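Local coordinates for protein agarase (Pseudoalteromonas fuliginea, PDB 6XJ9) that probably hydrolyses the glycosidic linkages of agarose as a glycoside hydrolase of family GH50, at residues Gly126-Tyr131 / Glu200-Ser205; Trp366-Ser371 / Lys376-Arg381; Glu486-Val491 / Asn603-Lys608; Ala655-Phe660 / Asn706-Gly711. All blocks are in the same frame, centred on the assembly; numbering follows the deposited sequence. Where two conformers were deposited one is given.

Interaction 1: residues Gly126-Tyr131 / Glu200-Ser205; sequences GGYNTY and ELAIKS
Y128 reaches across from its strand to lie against A202 and K204 of the strand 199-210, within the beta-rich domain that resembles the carbohydrate-binding modules of agarases. On either side of Y128, G127 and N129 meet the second subunit, where N129 OD1 accepts from the backbone N of Y128 of that subunit. Strand 89-97 runs antiparallel to both strands and sits between them, so the two segments meet through side chains. Along 200-205, the first residue to touch is A202. Its methyl CB lies 3.5 Å from Y128 OH, on the side of the ring plane away from K204 CE; A202 also touches N60 on strand 58-63. Two residues on, K204 points to the same side of its strand as A202, toward Y128, and supplies most of the contact. Its CB comes to 3.3 Å from Y128 CE1, a close approach. The lysine chain then leaves with CG anti to the backbone N (chi1 178°) and bends at chi3 (-75°), which folds its end back over one face of the tyrosine. There CE forms a CH-pi contact, 3.6 Å from the Y128 ring centroid. K204 NZ adds a cation-pi contact over the same face, 4.0 Å from the Y128 ring centroid and 25° off its normal.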
loop_
_atom_site.group_PDB
_atom_site.type_symbol
_atom_site.label_atom_id
_atom_site.label_comp_id
_atom_site.label_asym_id
_atom_site.label_seq_id
_atom_site.Cartn_x
_atom_site.Cartn_y
_atom_site.Cartn_z
ATOM N N GLY A 126 11.772 -9.291 5.336
ATOM C CA GLY A 126 11.495 -10.614 4.798
ATOM C C GLY A 126 12.771 -11.425 4.577
ATOM O O GLY A 126 13.837 -11.066 5.083
ATOM N N GLY A 127 12.641 -12.506 3.797
ATOM C CA GLY A 127 13.697 -13.499 3.671
ATOM C C GLY A 127 14.761 -13.107 2.643
ATOM O O GLY A 127 14.938 -11.935 2.314
ATOM N N TYR A 128 15.440 -14.122 2.108
ATOM C CA TYR A 128 16.701 -13.925 1.418
ATOM C C TYR A 128 16.493 -13.644 -0.067
ATOM O O TYR A 128 15.719 -14.318 -0.749
ATOM C CB TYR A 128 17.620 -15.121 1.673
ATOM C CG TYR A 128 18.213 -15.153 3.058
ATOM C CD1 TYR A 128 19.372 -14.450 3.347
ATOM C CD2 TYR A 128 17.615 -15.870 4.081
ATOM C CE1 TYR A 128 19.921 -14.461 4.620
ATOM C CE2 TYR A 128 18.149 -15.895 5.360
ATOM C CZ TYR A 128 19.312 -15.191 5.625
ATOM O OH TYR A 128 19.855 -15.203 6.876
ATOM N N ASN A 129 17.223 -12.635 -0.547
ATOM C CA ASN A 129 17.317 -12.294 -1.954
ATOM C C ASN A 129 18.779 -12.008 -2.262
ATOM O O ASN A 129 19.568 -11.772 -1.347
ATOM C CB ASN A 129 16.416 -11.099 -2.284
ATOM C CG ASN A 129 14.956 -11.444 -2.109
ATOM O OD1 ASN A 129 14.356 -12.069 -2.982
ATOM N ND2 ASN A 129 14.385 -11.078 -0.971
ATOM N N THR A 130 19.126 -12.021 -3.551
ATOM C CA THR A 130 20.484 -11.703 -3.961
ATOM C C THR A 130 20.536 -10.275 -4.495
ATOM O O THR A 130 19.713 -9.873 -5.318
ATOM C CB THR A 130 21.076 -12.778 -4.884
ATOM O OG1 THR A 130 21.249 -13.951 -4.090
ATOM C CG2 THR A 130 22.427 -12.395 -5.446
ATOM N N TYR A 131 21.518 -9.527 -3.981
ATOM C CA TYR A 131 21.814 -8.158 -4.366
ATOM C C TYR A 131 23.219 -8.141 -4.949
ATOM O O TYR A 131 24.155 -8.631 -4.319
ATOM C CB TYR A 131 21.690 -7.240 -3.148
ATOM C CG TYR A 131 20.324 -7.317 -2.520
ATOM C CD1 TYR A 131 19.984 -8.355 -1.660
ATOM C CD2 TYR A 131 19.348 -6.384 -2.840
ATOM C CE1 TYR A 131 18.712 -8.447 -1.112
ATOM C CE2 TYR A 131 18.075 -6.465 -2.303
ATOM C CZ TYR A 131 17.758 -7.493 -1.431
ATOM O OH TYR A 131 16.497 -7.549 -0.911
ATOM N N GLU A 200 17.876 -3.667 10.712
ATOM C CA GLU A 200 18.503 -4.967 10.885
ATOM C C GLU A 200 18.814 -5.578 9.523
ATOM O O GLU A 200 18.180 -5.255 8.515
ATOM C CB GLU A 200 17.556 -5.931 11.588
ATOM C CG GLU A 200 17.417 -5.690 13.081
ATOM C CD GLU A 200 16.638 -6.805 13.759
ATOM O OE1 GLU A 200 15.756 -6.497 14.578
ATOM O OE2 GLU A 200 16.912 -7.981 13.460
ATOM N N LEU A 201 19.768 -6.509 9.515
ATOM C CA LEU A 201 20.149 -7.160 8.276
ATOM C C LEU A 201 20.729 -8.530 8.603
ATOM O O LEU A 201 21.470 -8.682 9.579
ATOM C CB LEU A 201 21.165 -6.270 7.555
ATOM C CG LEU A 201 21.562 -6.698 6.145
ATOM C CD1 LEU A 201 20.445 -6.420 5.146
ATOM C CD2 LEU A 201 22.835 -5.988 5.730
ATOM N N ALA A 202 20.356 -9.517 7.782
ATOM C CA ALA A 202 20.909 -10.859 7.880
ATOM C C ALA A 202 21.738 -11.152 6.632
ATOM O O ALA A 202 21.252 -11.030 5.515
ATOM C CB ALA A 202 19.789 -11.862 8.068
ATOM N N ILE A 203 23.002 -11.534 6.843
ATOM C CA ILE A 203 23.926 -11.793 5.754
ATOM C C ILE A 203 24.257 -13.286 5.723
ATOM O O ILE A 203 24.913 -13.799 6.629
ATOM C CB ILE A 203 25.177 -10.913 5.922
ATOM C CG1 ILE A 203 24.797 -9.433 6.059
ATOM C CG2 ILE A 203 26.173 -11.159 4.796
ATOM C CD1 ILE A 203 25.913 -8.548 6.570
ATOM N N LYS A 204 23.792 -13.965 4.665
ATOM C CA LYS A 204 23.949 -15.403 4.499
ATOM C C LYS A 204 25.253 -15.719 3.767
ATOM O O LYS A 204 25.934 -16.674 4.133
ATOM C CB LYS A 204 22.755 -16.004 3.750
ATOM C CG LYS A 204 22.842 -17.500 3.468
ATOM C CD LYS A 204 21.566 -18.098 2.917
ATOM C CE LYS A 204 20.499 -18.268 3.977
ATOM N NZ LYS A 204 19.347 -19.045 3.464
ATOM N N SER A 205 25.583 -14.923 2.739
ATOM C CA SER A 205 26.785 -15.135 1.942
ATOM C C SER A 205 27.173 -13.886 1.156
ATOM O O SER A 205 26.335 -13.043 0.827
ATOM C CB SER A 205 26.667 -16.335 1.027
ATOM O OG SER A 205 25.965 -16.009 -0.159
#

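Interaction 2: residues Trp366-Ser371 / Lys376-Arg381; sequences WLPDYS and KHFGYR
Y370 and F378 stack ring on ring, and this aromatic pair carries most of the contact. The planes are only 3° from parallel and the centroids lie 4.2 Å apart, an offset stack in which Y370 CE1 sits 3.4 Å from F378 CD2, toward the rim of each ring. The offset carries the phenol end past the ring, so that Y370 OH lies over CB of F378. A chi1 of -78° swings the F378 ring to the side of its backbone N, against Y370.

Apolar packing adds the proline and the leucine. P368 CG touches F378 CE2 at 3.7 Å, coming from the opposite direction, while L367 CB lies more loosely against F378 CZ.

A carbonyl contact is made at the ring edge, where P368 O lies in the ring plane, 3.2 Å from F378 CZ.

The polar link runs through one water, which donates to Y370 OH at 2.7 Å and to G379 O at 2.6 Å. The same hydroxyl is also hydrogen-bonded to E393 on the neighbouring strand, so two partners hold it.

F378 also meets the ring of Y395 at a steep angle. Together these contacts fasten an irregular loop over an edge strand, 378-381, of a small four-stranded antiparallel sheet.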
loop_
_atom_site.group_PDB
_atom_site.type_symbol
_atom_site.label_atom_id
_atom_site.label_comp_id
_atom_site.label_asym_id
_atom_site.label_seq_id
_atom_site.Cartn_x
_atom_site.Cartn_y
_atom_site.Cartn_z
ATOM N N TRP A 366 8.794 4.826 -29.962
ATOM C CA TRP A 366 8.026 5.783 -30.750
ATOM C C TRP A 366 8.415 7.208 -30.366
ATOM O O TRP A 366 8.460 7.550 -29.189
ATOM C CB TRP A 366 6.514 5.554 -30.554
ATOM C CG TRP A 366 5.609 6.638 -31.066
ATOM C CD1 TRP A 366 5.014 6.696 -32.296
ATOM C CD2 TRP A 366 5.161 7.813 -30.356
ATOM N NE1 TRP A 366 4.239 7.822 -32.405
ATOM C CE2 TRP A 366 4.314 8.531 -31.234
ATOM C CE3 TRP A 366 5.402 8.341 -29.080
ATOM C CZ2 TRP A 366 3.707 9.734 -30.867
ATOM C CZ3 TRP A 366 4.802 9.530 -28.718
ATOM C CH2 TRP A 366 3.963 10.215 -29.601
ATOM N N LEU A 367 8.705 8.017 -31.383
ATOM C CA LEU A 367 8.675 9.465 -31.292
ATOM C C LEU A 367 7.746 9.938 -32.402
ATOM O O LEU A 367 7.656 9.276 -33.432
ATOM C CB LEU A 367 10.091 10.003 -31.509
ATOM C CG LEU A 367 11.086 9.763 -30.375
ATOM C CD1 LEU A 367 12.453 10.326 -30.744
ATOM C CD2 LEU A 367 10.581 10.380 -29.077
ATOM N N PRO A 368 7.013 11.064 -32.250
ATOM C CA PRO A 368 6.146 11.535 -33.327
ATOM C C PRO A 368 7.008 12.247 -34.365
ATOM O O PRO A 368 8.210 12.416 -34.164
ATOM C CB PRO A 368 5.248 12.546 -32.608
ATOM C CG PRO A 368 6.155 13.121 -31.536
ATOM C CD PRO A 368 6.986 11.945 -31.069
ATOM N N ASP A 369 6.392 12.620 -35.491
ATOM C CA ASP A 369 7.041 13.490 -36.456
ATOM C C ASP A 369 6.615 14.919 -36.141
ATOM O O ASP A 369 5.582 15.126 -35.506
ATOM C CB ASP A 369 6.755 13.049 -37.895
ATOM C CG ASP A 369 7.440 11.746 -38.275
ATOM O OD1 ASP A 369 8.450 11.400 -37.630
ATOM O OD2 ASP A 369 6.956 11.082 -39.214
ATOM N N TYR A 370 7.419 15.893 -36.579
ATOM C CA TYR A 370 7.221 17.289 -36.214
ATOM C C TYR A 370 5.886 17.827 -36.727
ATOM O O TYR A 370 5.379 18.813 -36.197
ATOM C CB TYR A 370 8.398 18.162 -36.653
ATOM C CG TYR A 370 9.522 18.273 -35.655
ATOM C CD1 TYR A 370 10.343 17.192 -35.367
ATOM C CD2 TYR A 370 9.785 19.471 -35.009
ATOM C CE1 TYR A 370 11.394 17.293 -34.463
ATOM C CE2 TYR A 370 10.825 19.587 -34.099
ATOM C CZ TYR A 370 11.632 18.495 -33.820
ATOM O OH TYR A 370 12.668 18.607 -32.929
ATOM N N SER A 371 5.314 17.168 -37.743
ATOM C CA SER A 371 4.046 17.606 -38.304
ATOM C C SER A 371 2.869 17.029 -37.521
ATOM O O SER A 371 1.755 17.516 -37.663
ATOM C CB SER A 371 3.950 17.289 -39.780
ATOM O OG SER A 371 4.034 15.888 -39.999
ATOM N N LYS A 376 4.487 18.830 -31.158
ATOM C CA LYS A 376 4.720 20.108 -30.510
ATOM C C LYS A 376 5.486 19.902 -29.200
ATOM O O LYS A 376 5.990 20.862 -28.627
ATOM C CB LYS A 376 3.405 20.875 -30.333
ATOM C CG LYS A 376 2.413 20.276 -29.346
ATOM C CD LYS A 376 1.294 21.236 -28.942
ATOM C CE LYS A 376 0.283 21.496 -30.041
ATOM N NZ LYS A 376 -0.461 20.265 -30.403
ATOM N N HIS A 377 5.594 18.642 -28.753
ATOM C CA HIS A 377 6.279 18.322 -27.509
ATOM C C HIS A 377 7.774 18.090 -27.708
ATOM O O HIS A 377 8.467 17.764 -26.752
ATOM C CB HIS A 377 5.537 17.224 -26.740
ATOM C CG HIS A 377 4.105 17.596 -26.570
ATOM N ND1 HIS A 377 3.730 18.735 -25.892
ATOM C CD2 HIS A 377 2.975 17.054 -27.075
ATOM C CE1 HIS A 377 2.421 18.852 -25.937
ATOM N NE2 HIS A 377 1.932 17.834 -26.667
ATOM N N PHE A 378 8.267 18.270 -28.940
ATOM C CA PHE A 378 9.704 18.356 -29.144
ATOM C C PHE A 378 10.210 19.682 -28.581
ATOM O O PHE A 378 9.523 20.699 -28.644
ATOM C CB PHE A 378 10.091 18.227 -30.625
ATOM C CG PHE A 378 10.086 16.827 -31.193
ATOM C CD1 PHE A 378 11.060 15.904 -30.832
ATOM C CD2 PHE A 378 9.122 16.436 -32.111
ATOM C CE1 PHE A 378 11.050 14.614 -31.349
ATOM C CE2 PHE A 378 9.115 15.147 -32.629
ATOM C CZ PHE A 378 10.075 14.238 -32.246
ATOM N N GLY A 379 11.417 19.643 -28.013
ATOM C CA GLY A 379 12.102 20.838 -27.547
ATOM C C GLY A 379 13.582 20.759 -27.897
ATOM O O GLY A 379 13.963 19.988 -28.772
ATOM N N TYR A 380 14.394 21.564 -27.206
ATOM C CA TYR A 380 15.826 21.578 -27.417
ATOM C C TYR A 380 16.545 22.008 -26.139
ATOM O O TYR A 380 16.075 22.887 -25.417
ATOM C CB TYR A 380 16.214 22.480 -28.592
ATOM C CG TYR A 380 17.633 22.236 -29.037
ATOM C CD1 TYR A 380 17.928 21.252 -29.966
ATOM C CD2 TYR A 380 18.688 22.940 -28.473
ATOM C CE1 TYR A 380 19.235 20.993 -30.353
ATOM C CE2 TYR A 380 19.997 22.691 -28.838
ATOM C CZ TYR A 380 20.271 21.713 -29.781
ATOM O OH TYR A 380 21.554 21.460 -30.144
ATOM N N ARG A 381 17.704 21.382 -25.901
ATOM C CA ARG A 381 18.551 21.649 -24.749
ATOM C C ARG A 381 19.935 22.072 -25.225
ATOM O O ARG A 381 20.632 21.282 -25.871
ATOM C CB ARG A 381 18.710 20.380 -23.910
ATOM C CG ARG A 381 19.437 20.604 -22.593
ATOM C CD ARG A 381 18.352 20.744 -21.551
ATOM N NE ARG A 381 18.687 21.560 -20.399
ATOM C CZ ARG A 381 17.884 21.731 -19.354
ATOM N NH1 ARG A 381 16.707 21.127 -19.314
ATOM N NH2 ARG A 381 18.267 22.502 -18.353
HETATM O O HOH W 1 13.373 20.518 -31.230
#

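Interaction 3: residues Glu486-Val491 / Asn603-Lys608; sequences ETVSVV and NAAMDK
V488 presses its branched side chain onto A605 and M606, and all three residues are buried. The side-chain contacts are all apolar. Their tightest point joins two methyl groups, V488 CG2 and A605 CB, 3.6 Å apart, with V488 CB only slightly farther from the same alanine carbon. The other branch, CG1, turns to the next residue and lies 3.9 Å from M606 SD. Valine's chi1 of 172° turns the isopropyl group so that CG2 faces A605 CB and CG1 faces the sulfur. V488 CG1 also rests against the main chain, 3.6 Å from A605 O. The small alanine lets the backbones come close: the CA atoms of V488 and A605 are 6.1 Å apart.

M606 leaves its helix pointing away from the other one, but chi1 (-78°) and chi2 (-71°) place SD at the interface; the bend at chi3 only turns CE.

The two segments belong to long helices, 478-495 and 584-609, which pack side by side in the presumed catalytic domain, probably a beta/alpha barrel as in GH50 enzymes. Strand 501-506 backs the contact, I506 touching V488 and V504 touching M606.

Main-chain hydrogen bonds run within both helices here, with V490 N bound to E486 O at 3.1 Å and D607 N to N603 O at 2.8 Å, while those of K608 N, to A604 O and A605 O, are weak. Beyond the segments, Y609 and L610 extend the apolar surface around V488, and Y615 packs on M606.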
loop_
_atom_site.group_PDB
_atom_site.type_symbol
_atom_site.label_atom_id
_atom_site.label_comp_id
_atom_site.label_asym_id
_atom_site.label_seq_id
_atom_site.Cartn_x
_atom_site.Cartn_y
_atom_site.Cartn_z
ATOM N N GLU A 486 18.048 43.352 -9.453
ATOM C CA GLU A 486 17.366 43.098 -10.712
ATOM C C GLU A 486 16.652 41.744 -10.694
ATOM O O GLU A 486 15.541 41.625 -11.211
ATOM C CB GLU A 486 18.366 43.202 -11.863
ATOM C CG GLU A 486 18.518 44.627 -12.383
ATOM C CD GLU A 486 19.699 44.931 -13.296
ATOM O OE1 GLU A 486 20.044 46.135 -13.416
ATOM O OE2 GLU A 486 20.279 43.981 -13.878
ATOM N N THR A 487 17.294 40.717 -10.114
ATOM C CA THR A 487 16.656 39.418 -9.950
ATOM C C THR A 487 15.389 39.566 -9.105
ATOM O O THR A 487 14.324 39.054 -9.453
ATOM C CB THR A 487 17.623 38.409 -9.316
ATOM O OG1 THR A 487 18.766 38.352 -10.165
ATOM C CG2 THR A 487 17.035 37.024 -9.142
ATOM N N VAL A 488 15.497 40.262 -7.971
ATOM C CA VAL A 488 14.364 40.274 -7.053
ATOM C C VAL A 488 13.227 41.090 -7.667
ATOM O O VAL A 488 12.050 40.759 -7.492
ATOM C CB VAL A 488 14.758 40.740 -5.638
ATOM C CG1 VAL A 488 13.525 40.938 -4.754
ATOM C CG2 VAL A 488 15.704 39.738 -4.988
ATOM N N SER A 489 13.599 42.140 -8.405
ATOM C CA SER A 489 12.651 42.955 -9.153
ATOM C C SER A 489 11.818 42.109 -10.118
ATOM O O SER A 489 10.611 42.297 -10.228
ATOM C CB SER A 489 13.356 44.072 -9.883
ATOM O OG SER A 489 12.385 44.945 -10.439
ATOM N N VAL A 490 12.462 41.170 -10.817
ATOM C CA VAL A 490 11.742 40.309 -11.742
ATOM C C VAL A 490 10.718 39.479 -10.970
ATOM O O VAL A 490 9.579 39.342 -11.403
ATOM C CB VAL A 490 12.684 39.406 -12.562
ATOM C CG1 VAL A 490 11.914 38.287 -13.247
ATOM C CG2 VAL A 490 13.465 40.197 -13.599
ATOM N N VAL A 491 11.143 38.894 -9.847
ATOM C CA VAL A 491 10.228 38.127 -9.015
ATOM C C VAL A 491 9.041 39.007 -8.627
ATOM O O VAL A 491 7.899 38.564 -8.712
ATOM C CB VAL A 491 10.932 37.535 -7.775
ATOM C CG1 VAL A 491 9.966 36.765 -6.890
ATOM C CG2 VAL A 491 12.092 36.645 -8.181
ATOM N N ASN A 603 18.705 40.223 1.199
ATOM C CA ASN A 603 17.714 40.761 2.117
ATOM C C ASN A 603 17.333 42.200 1.752
ATOM O O ASN A 603 16.159 42.570 1.836
ATOM C CB ASN A 603 18.205 40.664 3.564
ATOM C CG ASN A 603 17.184 41.222 4.524
ATOM O OD1 ASN A 603 16.103 40.659 4.654
ATOM N ND2 ASN A 603 17.490 42.356 5.130
ATOM N N ALA A 604 18.325 43.032 1.392
ATOM C CA ALA A 604 18.011 44.411 1.031
ATOM C C ALA A 604 17.239 44.460 -0.287
ATOM O O ALA A 604 16.394 45.333 -0.468
ATOM C CB ALA A 604 19.252 45.269 0.959
ATOM N N ALA A 605 17.537 43.547 -1.218
ATOM C CA ALA A 605 16.762 43.485 -2.451
ATOM C C ALA A 605 15.302 43.130 -2.153
ATOM O O ALA A 605 14.362 43.771 -2.647
ATOM C CB ALA A 605 17.412 42.532 -3.433
ATOM N N MET A 606 15.119 42.088 -1.337
ATOM C CA MET A 606 13.799 41.663 -0.913
ATOM C C MET A 606 13.071 42.808 -0.191
ATOM O O MET A 606 11.881 43.000 -0.383
ATOM C CB MET A 606 13.902 40.425 -0.016
ATOM C CG MET A 606 14.132 39.149 -0.814
ATOM S SD MET A 606 12.657 38.674 -1.741
ATOM C CE MET A 606 11.465 38.456 -0.416
ATOM N N ASP A 607 13.803 43.583 0.618
ATOM C CA ASP A 607 13.242 44.704 1.357
ATOM C C ASP A 607 12.762 45.801 0.404
ATOM O O ASP A 607 11.850 46.567 0.731
ATOM C CB ASP A 607 14.250 45.253 2.366
ATOM C CG ASP A 607 14.329 44.486 3.677
ATOM O OD1 ASP A 607 13.523 43.560 3.876
ATOM O OD2 ASP A 607 15.214 44.813 4.483
ATOM N N LYS A 608 13.405 45.920 -0.764
ATOM C CA LYS A 608 13.002 46.969 -1.690
ATOM C C LYS A 608 11.746 46.549 -2.467
ATOM O O LYS A 608 10.767 47.298 -2.530
ATOM C CB LYS A 608 14.166 47.407 -2.582
ATOM C CG LYS A 608 13.827 48.500 -3.594
ATOM C CD LYS A 608 15.040 49.202 -4.191
ATOM C CE LYS A 608 14.671 50.486 -4.915
ATOM N NZ LYS A 608 13.799 50.209 -6.082
#

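Interaction 4: residues Ala655-Phe660 / Asn706-Gly711; sequences AFLSQF and NPYFIG
An Asx turn at N706 leads into strand 709-714 of the presumed catalytic domain, and the Y708 and F709 that follow pack on the short 3-10 segment 655-659. N706 OD1 accepts the backbone N of Y708 at 2.8 Å, with the donor in the plane of the amide carbonyl; a weak bond from F709 N reaches the same oxygen. Across the contact the L657 and Y708 side chains run past one another in opposite senses. L657 CB makes a CH-pi contact over one face of the tyrosine, 4.2 Å from the Y708 ring centroid, and L657 O lies above the rim of that face. Farther along the leucine, CD1 meets both Y708 CB (3.8 Å) and F709 CE1 (3.6 Å), the two side chains L657 and F709 crossing at about a right angle. The phenol end reaches S658, where Y708 OH lies 3.2 Å from S658 CA. The serine's own hydroxyl is turned back into its segment: chi1 of 62° brings OG to A655 O, to which it donates at 2.8 Å, so that this carbonyl takes both OG and the backbone N of S658. F709 packs edge-to-face with W654, and L657 and F709 share A664 on strand 664-666, which runs parallel beside 709-714, while F660 packs on V630 and K631 of helix 627-634.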
loop_
_atom_site.group_PDB
_atom_site.type_symbol
_atom_site.label_atom_id
_atom_site.label_comp_id
_atom_site.label_asym_id
_atom_site.label_seq_id
_atom_site.Cartn_x
_atom_site.Cartn_y
_atom_site.Cartn_z
ATOM N N ALA A 655 19.742 19.941 15.860
ATOM C CA ALA A 655 19.751 20.556 17.179
ATOM C C ALA A 655 20.383 21.942 17.112
ATOM O O ALA A 655 20.053 22.809 17.917
ATOM C CB ALA A 655 20.486 19.678 18.165
ATOM N N PHE A 656 21.278 22.129 16.141
ATOM C CA PHE A 656 22.026 23.366 15.972
ATOM C C PHE A 656 21.074 24.548 15.794
ATOM O O PHE A 656 21.485 25.676 16.013
ATOM C CB PHE A 656 23.026 23.259 14.813
ATOM C CG PHE A 656 22.394 23.303 13.441
ATOM C CD1 PHE A 656 22.295 24.498 12.735
ATOM C CD2 PHE A 656 21.864 22.158 12.871
ATOM C CE1 PHE A 656 21.686 24.553 11.491
ATOM C CE2 PHE A 656 21.268 22.207 11.615
ATOM C CZ PHE A 656 21.171 23.405 10.927
ATOM N N LEU A 657 19.811 24.292 15.416
ATOM C CA LEU A 657 18.861 25.358 15.117
ATOM C C LEU A 657 18.498 26.149 16.377
ATOM O O LEU A 657 18.051 27.296 16.296
ATOM C CB LEU A 657 17.604 24.756 14.478
ATOM C CG LEU A 657 17.738 24.355 13.007
ATOM C CD1 LEU A 657 16.435 23.746 12.496
ATOM C CD2 LEU A 657 18.145 25.546 12.138
ATOM N N SER A 658 18.700 25.532 17.546
ATOM C CA SER A 658 18.435 26.189 18.814
ATOM C C SER A 658 19.374 27.384 19.021
ATOM O O SER A 658 19.114 28.244 19.846
ATOM C CB SER A 658 18.518 25.188 19.939
ATOM O OG SER A 658 19.824 24.636 20.015
ATOM N N GLN A 659 20.446 27.465 18.229
ATOM C CA GLN A 659 21.378 28.585 18.259
ATOM C C GLN A 659 20.695 29.885 17.817
ATOM O O GLN A 659 21.082 30.956 18.281
ATOM C CB GLN A 659 22.565 28.267 17.348
ATOM C CG GLN A 659 23.846 29.037 17.653
ATOM C CD GLN A 659 25.000 28.509 16.829
ATOM O OE1 GLN A 659 25.122 27.309 16.578
ATOM N NE2 GLN A 659 25.857 29.408 16.386
ATOM N N PHE A 660 19.686 29.799 16.933
ATOM C CA PHE A 660 19.184 30.986 16.247
ATOM C C PHE A 660 17.735 31.301 16.590
ATOM O O PHE A 660 17.293 32.418 16.357
ATOM C CB PHE A 660 19.262 30.810 14.730
ATOM C CG PHE A 660 20.589 30.256 14.296
ATOM C CD1 PHE A 660 21.757 30.978 14.513
ATOM C CD2 PHE A 660 20.673 28.986 13.753
ATOM C CE1 PHE A 660 22.989 30.453 14.155
ATOM C CE2 PHE A 660 21.907 28.467 13.385
ATOM C CZ PHE A 660 23.058 29.203 13.583
ATOM N N ASN A 706 9.145 18.663 14.804
ATOM C CA ASN A 706 10.336 19.439 15.087
ATOM C C ASN A 706 9.945 20.880 15.408
ATOM O O ASN A 706 9.281 21.535 14.615
ATOM C CB ASN A 706 11.380 19.340 13.978
ATOM C CG ASN A 706 12.639 20.093 14.339
ATOM O OD1 ASN A 706 12.600 21.305 14.569
ATOM N ND2 ASN A 706 13.759 19.387 14.366
ATOM N N PRO A 707 10.362 21.437 16.567
ATOM C CA PRO A 707 9.860 22.741 16.999
ATOM C C PRO A 707 10.355 23.937 16.181
ATOM O O PRO A 707 9.790 25.025 16.311
ATOM C CB PRO A 707 10.290 22.816 18.473
ATOM C CG PRO A 707 11.561 21.994 18.503
ATOM C CD PRO A 707 11.309 20.850 17.532
ATOM N N TYR A 708 11.363 23.721 15.322
ATOM C CA TYR A 708 11.878 24.784 14.466
ATOM C C TYR A 708 11.261 24.735 13.069
ATOM O O TYR A 708 11.017 25.778 12.461
ATOM C CB TYR A 708 13.409 24.796 14.452
ATOM C CG TYR A 708 13.961 25.120 15.811
ATOM C CD1 TYR A 708 14.011 26.430 16.259
ATOM C CD2 TYR A 708 14.335 24.111 16.685
ATOM C CE1 TYR A 708 14.477 26.740 17.527
ATOM C CE2 TYR A 708 14.819 24.402 17.950
ATOM C CZ TYR A 708 14.875 25.718 18.374
ATOM O OH TYR A 708 15.319 26.003 19.627
ATOM N N PHE A 709 10.977 23.532 12.569
ATOM C CA PHE A 709 10.507 23.421 11.196
ATOM C C PHE A 709 9.018 23.728 11.093
ATOM O O PHE A 709 8.248 23.316 11.953
ATOM C CB PHE A 709 10.852 22.052 10.615
ATOM C CG PHE A 709 12.267 21.970 10.115
ATOM C CD1 PHE A 709 13.297 21.572 10.960
ATOM C CD2 PHE A 709 12.575 22.300 8.807
ATOM C CE1 PHE A 709 14.596 21.464 10.492
ATOM C CE2 PHE A 709 13.884 22.223 8.354
ATOM C CZ PHE A 709 14.897 21.807 9.192
ATOM N N ILE A 710 8.642 24.448 10.023
ATOM C CA ILE A 710 7.273 24.873 9.785
ATOM C C ILE A 710 6.753 24.282 8.473
ATOM O O ILE A 710 5.737 24.732 7.938
ATOM C CB ILE A 710 7.149 26.417 9.850
ATOM C CG1 ILE A 710 8.108 27.169 8.918
ATOM C CG2 ILE A 710 7.352 26.874 11.286
ATOM C CD1 ILE A 710 7.904 26.958 7.433
ATOM N N GLY A 711 7.452 23.271 7.945
ATOM C CA GLY A 711 6.984 22.635 6.727
ATOM C C GLY A 711 8.104 22.010 5.903
ATOM O O GLY A 711 9.287 22.117 6.236
#

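The four contacts follow one another along the chain and none touches another. Interaction 1 belongs to the domain resembling a carbohydrate-binding module and stands apart, its centre 54 Å from that of interaction 3 on the opposite side of the chain's centre. It is also the contact next to the second subunit. Interactions 3 and 4 are the closest pair, with centres 26 Å and nearest atoms about 14 Å apart; one joins two helices, the other a strand entrance and a 3-10 turn. Interaction 2 is about 17 Å from interaction 3 between nearest atoms, and its centre is 47 Å from that of interaction 4, across the chain's centre. None of the four contacts includes a bound ligand, and the residues of the active site are not identified here.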